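Local coordinates for putative CRISPR-associated endoribonuclease-like protein Cas6nc (PDB 3QJL) that belongs to the Cas6 family of CRISPR-associated RAMP proteins and binds RNA, probably as part of prokaryotic defence against mobile genetic elements, at residues Leu170-Ser173 and Thr179-Asp182. Sequence-based numbering, arbitrary orientation.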
loop_
_atom_site.group_PDB
_atom_site.type_symbol
_atom_site.label_atom_id
_atom_site.label_comp_id
_atom_site.label_asym_id
_atom_site.label_seq_id
_atom_site.Cartn_x
_atom_site.Cartn_y
_atom_site.Cartn_z
ATOM N N LEU A 170 -11.118 26.828 -7.019
ATOM C CA LEU A 170 -10.557 27.965 -6.319
ATOM C C LEU A 170 -9.103 28.180 -6.742
ATOM O O LEU A 170 -8.745 29.245 -7.268
ATOM C CB LEU A 170 -10.658 27.744 -4.810
ATOM C CG LEU A 170 -10.902 28.978 -3.950
ATOM C CD1 LEU A 170 -9.654 29.320 -3.135
ATOM C CD2 LEU A 170 -11.338 30.153 -4.828
ATOM N N ARG A 171 -8.272 27.161 -6.536
ATOM C CA ARG A 171 -6.853 27.251 -6.876
ATOM C C ARG A 171 -6.644 27.683 -8.331
ATOM O O ARG A 171 -5.858 28.577 -8.613
ATOM C CB ARG A 171 -6.135 25.927 -6.581
ATOM C CG ARG A 171 -5.733 25.775 -5.123
ATOM C CD ARG A 171 -4.857 24.557 -4.885
ATOM N NE ARG A 171 -3.657 24.552 -5.715
ATOM C CZ ARG A 171 -3.341 23.563 -6.544
ATOM N NH1 ARG A 171 -4.140 22.506 -6.640
ATOM N NH2 ARG A 171 -2.232 23.625 -7.272
ATOM N N TYR A 172 -7.376 27.050 -9.239
ATOM C CA TYR A 172 -7.286 27.331 -10.662
ATOM C C TYR A 172 -7.443 28.811 -10.984
ATOM O O TYR A 172 -6.621 29.394 -11.688
ATOM C CB TYR A 172 -8.361 26.548 -11.395
ATOM C CG TYR A 172 -8.301 26.640 -12.903
ATOM C CD1 TYR A 172 -7.760 25.608 -13.655
ATOM C CD2 TYR A 172 -8.803 27.737 -13.573
ATOM C CE1 TYR A 172 -7.715 25.670 -15.029
ATOM C CE2 TYR A 172 -8.766 27.802 -14.944
ATOM C CZ TYR A 172 -8.217 26.765 -15.666
ATOM O OH TYR A 172 -8.170 26.823 -17.039
ATOM N N SER A 173 -8.510 29.413 -10.480
ATOM C CA SER A 173 -8.797 30.803 -10.779
ATOM C C SER A 173 -7.732 31.708 -10.176
ATOM O O SER A 173 -7.472 32.801 -10.675
ATOM C CB SER A 173 -10.168 31.178 -10.226
ATOM O OG SER A 173 -10.058 32.295 -9.366
ATOM N N THR A 179 -11.612 31.615 -14.042
ATOM C CA THR A 179 -12.311 30.420 -13.587
ATOM C C THR A 179 -12.508 29.499 -14.777
ATOM O O THR A 179 -12.781 29.976 -15.875
ATOM C CB THR A 179 -13.677 30.760 -12.966
ATOM O OG1 THR A 179 -13.933 32.160 -13.116
ATOM C CG2 THR A 179 -13.693 30.402 -11.483
ATOM N N PRO A 180 -12.373 28.175 -14.568
ATOM C CA PRO A 180 -12.503 27.203 -15.660
ATOM C C PRO A 180 -13.939 27.112 -16.149
ATOM O O PRO A 180 -14.873 27.239 -15.357
ATOM C CB PRO A 180 -12.110 25.865 -15.007
ATOM C CG PRO A 180 -11.637 26.196 -13.627
ATOM C CD PRO A 180 -12.244 27.509 -13.264
ATOM N N LYS A 181 -14.111 26.886 -17.445
ATOM C CA LYS A 181 -15.438 26.823 -18.039
ATOM C C LYS A 181 -16.182 25.590 -17.545
ATOM O O LYS A 181 -17.300 25.692 -17.040
ATOM C CB LYS A 181 -15.346 26.839 -19.570
ATOM C CG LYS A 181 -15.358 28.234 -20.213
ATOM C CD LYS A 181 -14.292 29.179 -19.642
ATOM C CE LYS A 181 -14.358 30.563 -20.308
ATOM N NZ LYS A 181 -13.376 31.538 -19.745
ATOM N N ASP A 182 -15.563 24.422 -17.682
ATOM C CA ASP A 182 -16.135 23.225 -17.085
ATOM C C ASP A 182 -15.525 22.971 -15.706
ATOM O O ASP A 182 -14.326 22.695 -15.586
ATOM C CB ASP A 182 -15.972 21.996 -17.983
ATOM C CG ASP A 182 -16.597 20.740 -17.362
ATOM O OD1 ASP A 182 -17.485 20.884 -16.486
ATOM O OD2 ASP A 182 -16.205 19.613 -17.744
#
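With its CG anti to the backbone N (chi1 -174°), the side chain of Y172 leaves the helix toward the returning chain and passes under the pyrrolidine ring of P180. An extended T179 (psi 142°) brings that ring over the tyrosine. The two side chains run antiparallel, the proline over the face of the phenol ring.

CG of P180 does most of the touching. It sits over one face of the aromatic ring, 3.5 Å from the centroid of Y172 and 22° off the ring normal, a CH-pi contact displaced toward the rim on the CD2 side. CD of P180 follows the same border, 3.5 Å from CD2 of Y172, while CB of P180 reaches farther out along the ring and lies 4.0 Å from CZ of Y172. The proline therefore covers the CD2-CE2 half of that face more than its centre. Preceding it, atom C of T179 approaches CE2 of Y172 obliquely at 4.1 Å. One residue on in the helix, CB of S173 meets the methyl CG2 of T179 at 3.8 Å, a smaller van der Waals contact at the more exposed margin.

The contact thus folds the loop that follows helix 160-176 back against that helix's last turns, before the chain enters strand 185-189. Helix 217-226 flanks the pair: E218 touches both Y172 and P180, and the ring of F222 meets that of Y172 with their planes steeply inclined. Helices 160-176 and 217-226 are probably the two helices of a C-terminal ferredoxin-like fold, whose sheet includes strands 128-132, 185-189, 204-215 and 239-242.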